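Local coordinates for protein dienelactone hydrolase (Anabaena variabilis, PDB 2O2G) that probably acts as a hydrolase of the dienelactone hydrolase family, within the alpha/beta-hydrolase clan, at residues H8-G20 / L24-G36. Numbering follows the deposited sequence.
Sequences HQPQEYAVSVSVG and LKGNLVIPNGATG. With EDO (1,2-ethanediol), chain D.
Y13 and L28 bond to each other twice through their backbones, Y13 N to L28 O and L28 N to Y13 O, both at 2.8 Å. V15 with G26 and V17 with L24 repeat this pattern, so six N-H...O=C bonds tie the two strands. The V15 N to G26 O bond measures 2.9 Å. In the intervening non-hydrogen-bonded pair A14-N27, CA of N27 points a C-H at Y13 O, 3.4 Å away. Past the last direct bond, a water takes over: it donates to Q11 O and accepts from I30 N. An ethanediol, probably from the crystallisation liquor, donates through O1 to V15 O, which G26 N already holds.

This is the antiparallel beta hairpin that starts the mixed sheet of the alpha/beta-hydrolase fold. Strand 12-19 is one edge of the sheet, and the partner strand 22-29 pairs on its other side, antiparallel, with strand 66-70.

The apolar contacts lie on both faces. On the side facing helix 91-107, V15 lays CG1 against L28 CB at 3.9 Å. With CG1 anti to the carbonyl carbon (chi1 -55°), CG2 is left between N and C and lies over the G26 peptide, 3.7 Å from G26 C; this methyl occupies the space beside the glycine where a side chain would begin. V15 also meets W104 of the helix, and an aspartate in its place would probably leave L28 CB without its methyl neighbour and set a charge against the indole. Further along the same face, V19 CG2 meets L24 CD1. On the other face V29 spreads its methyls: CG1 reaches P10 CB at 3.7 Å, and CG2 touches E12 CG, whose carboxylate goes on to a salt bridge with R54.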
ATOM      1  N   HIS A   8     -26.729   1.824  -2.143  1.00 55.27           N
ATOM      2  CA  HIS A   8     -26.536   0.343  -2.099  1.00 55.25           C
ATOM      3  C   HIS A   8     -25.052  -0.014  -2.087  1.00 54.31           C
ATOM      4  O   HIS A   8     -24.401   0.064  -1.038  1.00 53.96           O
ATOM      5  N   GLN A   9     -24.531  -0.420  -3.251  1.00 53.00           N
ATOM      6  CA  GLN A   9     -23.111  -0.772  -3.390  1.00 52.22           C
ATOM      7  C   GLN A   9     -22.298   0.531  -3.380  1.00 49.90           C
ATOM      8  O   GLN A   9     -22.756   1.564  -3.888  1.00 48.88           O
ATOM      9  CB  GLN A   9     -22.837  -1.590  -4.666  1.00 51.96           C
ATOM     10  N   PRO A  10     -21.089   0.489  -2.810  1.00 46.75           N
ATOM     11  CA  PRO A  10     -20.331   1.729  -2.675  1.00 43.65           C
ATOM     12  C   PRO A  10     -19.870   2.307  -4.033  1.00 39.48           C
ATOM     13  O   PRO A  10     -19.585   1.573  -4.965  1.00 40.18           O
ATOM     14  CB  PRO A  10     -19.172   1.321  -1.771  1.00 44.55           C
ATOM     15  CG  PRO A  10     -18.981  -0.119  -2.021  1.00 46.80           C
ATOM     16  CD  PRO A  10     -20.348  -0.674  -2.298  1.00 47.63           C
ATOM     17  N   GLN A  11     -19.829   3.622  -4.118  1.00 33.47           N
ATOM     18  CA  GLN A  11     -19.502   4.316  -5.341  1.00 30.69           C
ATOM     19  C   GLN A  11     -18.000   4.600  -5.463  1.00 26.61           C
ATOM     20  O   GLN A  11     -17.286   4.819  -4.474  1.00 22.80           O
ATOM     21  CB  GLN A  11     -20.235   5.637  -5.356  1.00 31.67           C
ATOM     22  CG  GLN A  11     -21.759   5.564  -5.194  1.00 37.37           C
ATOM     23  CD  GLN A  11     -22.351   6.894  -4.722  1.00 40.21           C
ATOM     24  OE1 GLN A  11     -21.831   7.514  -3.782  1.00 41.73           O
ATOM     25  NE2 GLN A  11     -23.453   7.319  -5.350  1.00 33.43           N
ATOM     26  N   GLU A  12     -17.538   4.651  -6.700  1.00 23.24           N
ATOM     27  CA  GLU A  12     -16.131   4.880  -6.988  1.00 22.24           C
ATOM     28  C   GLU A  12     -16.022   6.349  -7.454  1.00 18.14           C
ATOM     29  O   GLU A  12     -16.733   6.764  -8.359  1.00 19.42           O
ATOM     30  CB  GLU A  12     -15.771   3.902  -8.086  1.00 25.84           C
ATOM     31  CG  GLU A  12     -14.387   3.498  -8.158  1.00 36.00           C
ATOM     32  CD  GLU A  12     -14.143   2.514  -9.299  1.00 37.83           C
ATOM     33  OE1 GLU A  12     -14.870   1.484  -9.459  1.00 35.49           O
ATOM     34  OE2 GLU A  12     -13.213   2.822 -10.044  1.00 42.92           O
ATOM     35  N   TYR A  13     -15.192   7.124  -6.779  1.00 18.54           N
ATOM     36  CA  TYR A  13     -14.980   8.520  -7.092  1.00 21.03           C
ATOM     37  C   TYR A  13     -13.624   8.754  -7.705  1.00 20.90           C
ATOM     38  O   TYR A  13     -12.609   8.422  -7.113  1.00 20.53           O
ATOM     39  CB  TYR A  13     -15.116   9.406  -5.852  1.00 22.22           C
ATOM     40  CG  TYR A  13     -16.536   9.528  -5.411  1.00 22.50           C
ATOM     41  CD1 TYR A  13     -17.147   8.547  -4.645  1.00 26.34           C
ATOM     42  CD2 TYR A  13     -17.286  10.619  -5.785  1.00 20.38           C
ATOM     43  CE1 TYR A  13     -18.508   8.676  -4.289  1.00 26.27           C
ATOM     44  CE2 TYR A  13     -18.594  10.749  -5.430  1.00 26.69           C
ATOM     45  CZ  TYR A  13     -19.202   9.781  -4.693  1.00 26.79           C
ATOM     46  OH  TYR A  13     -20.536   9.977  -4.368  1.00 27.67           O
ATOM     47  N   ALA A  14     -13.623   9.447  -8.840  1.00 23.30           N
ATOM     48  CA  ALA A  14     -12.393   9.855  -9.517  1.00 24.06           C
ATOM     49  C   ALA A  14     -11.926  11.154  -8.863  1.00 23.22           C
ATOM     50  O   ALA A  14     -12.509  12.206  -9.105  1.00 23.51           O
ATOM     51  CB  ALA A  14     -12.675  10.076 -11.004  1.00 26.51           C
ATOM     52  N   VAL A  15     -10.890  11.075  -8.028  1.00 26.71           N
ATOM     53  CA  VAL A  15     -10.394  12.233  -7.310  1.00 24.55           C
ATOM     54  C   VAL A  15      -9.038  12.747  -7.840  1.00 27.98           C
ATOM     55  O   VAL A  15      -8.300  12.006  -8.481  1.00 28.23           O
ATOM     56  CB  VAL A  15     -10.296  11.913  -5.798  1.00 25.92           C
ATOM     57  CG1 VAL A  15     -11.649  11.434  -5.297  1.00 27.40           C
ATOM     58  CG2 VAL A  15      -9.228  10.831  -5.482  1.00 26.35           C
ATOM     59  N   SER A  16      -8.766  14.031  -7.596  1.00 21.78           N
ATOM     60  CA  SER A  16      -7.483  14.648  -7.883  1.00 26.22           C
ATOM     61  C   SER A  16      -6.851  14.954  -6.517  1.00 26.84           C
ATOM     62  O   SER A  16      -7.374  15.759  -5.761  1.00 25.04           O
ATOM     63  CB  SER A  16      -7.639  15.926  -8.694  1.00 28.85           C
ATOM     64  OG  SER A  16      -6.352  16.370  -9.116  1.00 36.18           O
ATOM     65  N   VAL A  17      -5.784  14.241  -6.207  1.00 26.12           N
ATOM     66  CA  VAL A  17      -5.040  14.322  -4.951  1.00 27.53           C
ATOM     67  C   VAL A  17      -3.836  15.290  -5.119  1.00 30.00           C
ATOM     68  O   VAL A  17      -2.878  15.001  -5.835  1.00 33.00           O
ATOM     69  CB  VAL A  17      -4.538  12.939  -4.549  1.00 25.50           C
ATOM     70  CG1 VAL A  17      -3.685  12.994  -3.234  1.00 31.02           C
ATOM     71  CG2 VAL A  17      -5.695  11.931  -4.399  1.00 26.46           C
ATOM     72  N   SER A  18      -3.918  16.451  -4.474  1.00 29.10           N
ATOM     73  CA  SER A  18      -2.875  17.452  -4.529  1.00 28.86           C
ATOM     74  C   SER A  18      -1.750  17.134  -3.534  1.00 31.81           C
ATOM     75  O   SER A  18      -2.002  16.880  -2.343  1.00 32.09           O
ATOM     76  CB  SER A  18      -3.442  18.833  -4.222  1.00 32.01           C
ATOM     77  OG  SER A  18      -4.249  19.288  -5.296  1.00 41.50           O
ATOM     78  N   VAL A  19      -0.528  17.129  -4.043  1.00 25.41           N
ATOM     79  CA  VAL A  19       0.659  16.864  -3.257  1.00 29.77           C
ATOM     80  C   VAL A  19       1.623  17.928  -3.703  1.00 30.73           C
ATOM     81  O   VAL A  19       2.285  17.794  -4.712  1.00 29.78           O
ATOM     82  CB  VAL A  19       1.221  15.478  -3.517  1.00 28.77           C
ATOM     83  CG1 VAL A  19       2.530  15.271  -2.768  1.00 33.73           C
ATOM     84  CG2 VAL A  19       0.182  14.411  -3.090  1.00 28.75           C
ATOM     85  N   GLY A  20       1.632  19.036  -2.986  1.00 35.11           N
ATOM     86  CA  GLY A  20       2.490  20.145  -3.347  1.00 36.25           C
ATOM     87  C   GLY A  20       2.124  20.616  -4.729  1.00 37.16           C
ATOM     88  O   GLY A  20       0.950  20.860  -5.039  1.00 40.49           O
ATOM     89  N   LEU A  24      -2.309  14.046  -8.454  1.00 27.25           N
ATOM     90  CA  LEU A  24      -2.265  12.606  -8.692  1.00 27.39           C
ATOM     91  C   LEU A  24      -3.668  12.067  -8.792  1.00 26.35           C
ATOM     92  O   LEU A  24      -4.499  12.385  -7.959  1.00 27.47           O
ATOM     93  CB  LEU A  24      -1.608  11.913  -7.514  1.00 27.57           C
ATOM     94  CG  LEU A  24      -0.210  12.344  -7.094  1.00 24.62           C
ATOM     95  CD1 LEU A  24       0.208  11.515  -5.873  1.00 20.70           C
ATOM     96  CD2 LEU A  24       0.781  12.135  -8.271  1.00 24.70           C
ATOM     97  N   LYS A  25      -3.918  11.221  -9.790  1.00 26.39           N
ATOM     98  CA  LYS A  25      -5.236  10.679 -10.014  1.00 27.70           C
ATOM     99  C   LYS A  25      -5.485   9.557  -9.019  1.00 26.94           C
ATOM    100  O   LYS A  25      -4.608   8.731  -8.694  1.00 25.97           O
ATOM    101  CB  LYS A  25      -5.408  10.199 -11.450  1.00 27.99           C
ATOM    102  CG  LYS A  25      -5.267  11.351 -12.471  1.00 30.41           C
ATOM    103  CD  LYS A  25      -5.640  10.983 -13.881  1.00 36.63           C
ATOM    104  CE  LYS A  25      -4.576  10.329 -14.665  1.00 43.37           C
ATOM    105  NZ  LYS A  25      -4.974  10.248 -16.102  1.00 42.01           N
ATOM    106  N   GLY A  26      -6.712   9.526  -8.551  1.00 25.01           N
ATOM    107  CA  GLY A  26      -7.100   8.541  -7.581  1.00 18.72           C
ATOM    108  C   GLY A  26      -8.484   8.016  -7.776  1.00 21.55           C
ATOM    109  O   GLY A  26      -9.318   8.650  -8.412  1.00 17.37           O
ATOM    110  N   ASN A  27      -8.721   6.854  -7.181  1.00 20.61           N
ATOM    111  CA  ASN A  27     -10.040   6.258  -7.230  0.50 22.92           C
ATOM    112  C   ASN A  27     -10.367   5.974  -5.741  1.00 22.14           C
ATOM    113  O   ASN A  27      -9.713   5.140  -5.068  1.00 22.95           O
ATOM    114  CB  ASN A  27     -10.088   5.051  -8.207  0.50 22.07           C
ATOM    115  CG  ASN A  27      -9.852   5.442  -9.745  0.50 28.63           C
ATOM    116  OD1 ASN A  27     -10.128   6.566 -10.219  0.50 31.70           O
ATOM    117  ND2 ASN A  27      -9.393   4.453 -10.520  0.50 30.82           N
ATOM    118  N   LEU A  28     -11.347   6.740  -5.227  1.00 22.10           N
ATOM    119  CA  LEU A  28     -11.770   6.677  -3.837  1.00 24.02           C
ATOM    120  C   LEU A  28     -13.090   5.981  -3.678  1.00 23.45           C
ATOM    121  O   LEU A  28     -14.077   6.326  -4.351  1.00 23.55           O
ATOM    122  CB  LEU A  28     -11.910   8.102  -3.283  1.00 27.07           C
ATOM    123  CG  LEU A  28     -12.321   8.344  -1.824  1.00 24.74           C
ATOM    124  CD1 LEU A  28     -11.293   7.865  -0.785  1.00 23.17           C
ATOM    125  CD2 LEU A  28     -12.578   9.842  -1.675  1.00 22.95           C
ATOM    126  N   VAL A  29     -13.118   4.988  -2.801  1.00 24.06           N
ATOM    127  CA  VAL A  29     -14.380   4.305  -2.464  1.00 23.49           C
ATOM    128  C   VAL A  29     -14.528   4.319  -0.943  1.00 24.90           C
ATOM    129  O   VAL A  29     -13.611   3.924  -0.250  1.00 24.48           O
ATOM    130  CB  VAL A  29     -14.394   2.825  -2.905  1.00 21.76           C
ATOM    131  CG1 VAL A  29     -15.686   2.161  -2.464  1.00 22.24           C
ATOM    132  CG2 VAL A  29     -14.228   2.694  -4.386  1.00 31.08           C
ATOM    133  N   ILE A  30     -15.690   4.733  -0.429  1.00 20.50           N
ATOM    134  CA  ILE A  30     -15.904   4.775   1.029  1.00 22.98           C
ATOM    135  C   ILE A  30     -17.210   4.090   1.374  1.00 22.76           C
ATOM    136  O   ILE A  30     -18.275   4.713   1.239  1.00 25.70           O
ATOM    137  CB  ILE A  30     -15.993   6.226   1.572  1.00 24.19           C
ATOM    138  CG1 ILE A  30     -14.731   7.015   1.251  1.00 21.45           C
ATOM    139  CG2 ILE A  30     -16.189   6.205   3.124  1.00 24.84           C
ATOM    140  CD1 ILE A  30     -14.816   8.502   1.530  1.00 24.63           C
ATOM    141  N   PRO A  31     -17.161   2.804   1.752  1.00 21.95           N
ATOM    142  CA  PRO A  31     -18.468   2.213   2.095  1.00 23.63           C
ATOM    143  C   PRO A  31     -19.136   2.875   3.289  1.00 25.54           C
ATOM    144  O   PRO A  31     -18.464   3.415   4.146  1.00 24.47           O
ATOM    145  CB  PRO A  31     -18.122   0.764   2.458  1.00 21.74           C
ATOM    146  CG  PRO A  31     -16.718   0.504   1.898  1.00 23.48           C
ATOM    147  CD  PRO A  31     -16.050   1.833   1.885  1.00 20.92           C
ATOM    148  N   ASN A  32     -20.459   2.778   3.360  1.00 29.95           N
ATOM    149  CA  ASN A  32     -21.215   3.346   4.475  0.50 29.52           C
ATOM    150  C   ASN A  32     -20.704   2.778   5.789  1.00 27.91           C
ATOM    151  O   ASN A  32     -20.426   1.576   5.882  1.00 29.11           O
ATOM    152  CB  ASN A  32     -22.715   3.047   4.312  0.50 29.83           C
ATOM    153  CG  ASN A  32     -23.321   3.743   3.103  0.50 28.55           C
ATOM    154  OD1 ASN A  32     -22.776   4.731   2.611  0.50 25.22           O
ATOM    155  ND2 ASN A  32     -24.459   3.232   2.621  0.50 26.47           N
ATOM    156  N   GLY A  33     -20.564   3.634   6.794  1.00 27.22           N
ATOM    157  CA  GLY A  33     -20.081   3.207   8.098  1.00 26.85           C
ATOM    158  C   GLY A  33     -18.599   2.878   8.194  1.00 29.43           C
ATOM    159  O   GLY A  33     -18.155   2.333   9.209  1.00 29.33           O
ATOM    160  N   ALA A  34     -17.810   3.208   7.173  1.00 26.55           N
ATOM    161  CA  ALA A  34     -16.379   2.891   7.232  1.00 29.02           C
ATOM    162  C   ALA A  34     -15.644   3.733   8.283  1.00 27.29           C
ATOM    163  O   ALA A  34     -15.934   4.912   8.484  1.00 26.38           O
ATOM    164  CB  ALA A  34     -15.696   3.057   5.853  1.00 25.60           C
ATOM    165  N   THR A  35     -14.690   3.082   8.925  1.00 29.73           N
ATOM    166  CA  THR A  35     -13.825   3.686   9.936  1.00 29.56           C
ATOM    167  C   THR A  35     -12.335   3.703   9.506  1.00 26.71           C
ATOM    168  O   THR A  35     -11.579   4.524  10.004  1.00 26.88           O
ATOM    169  CB  THR A  35     -13.945   2.939  11.274  1.00 27.95           C
ATOM    170  OG1 THR A  35     -13.376   1.629  11.154  1.00 29.18           O
ATOM    171  CG2 THR A  35     -15.400   2.811  11.686  1.00 34.50           C
ATOM    172  N   GLY A  36     -11.930   2.823   8.591  1.00 25.61           N
ATOM    173  CA  GLY A  36     -10.549   2.768   8.124  1.00 26.03           C
ATOM    174  C   GLY A  36     -10.469   2.985   6.632  1.00 28.56           C
ATOM    175  O   GLY A  36     -11.459   2.744   5.911  1.00 25.16           O
TER
HETATM  176  C1  EDO D 225      -8.941  10.650 -12.347  1.00 36.13           C
HETATM  177  O1  EDO D 225      -8.915  10.497 -10.906  1.00 27.06           O
HETATM  178  C2  EDO D 225      -9.539  11.964 -12.827  1.00 40.17           C
HETATM  179  O2  EDO D 225      -9.306  13.040 -11.898  1.00 37.74           O
HETATM  180  O   HOH W   1     -17.925   5.533  -2.011  1.00 29.50           O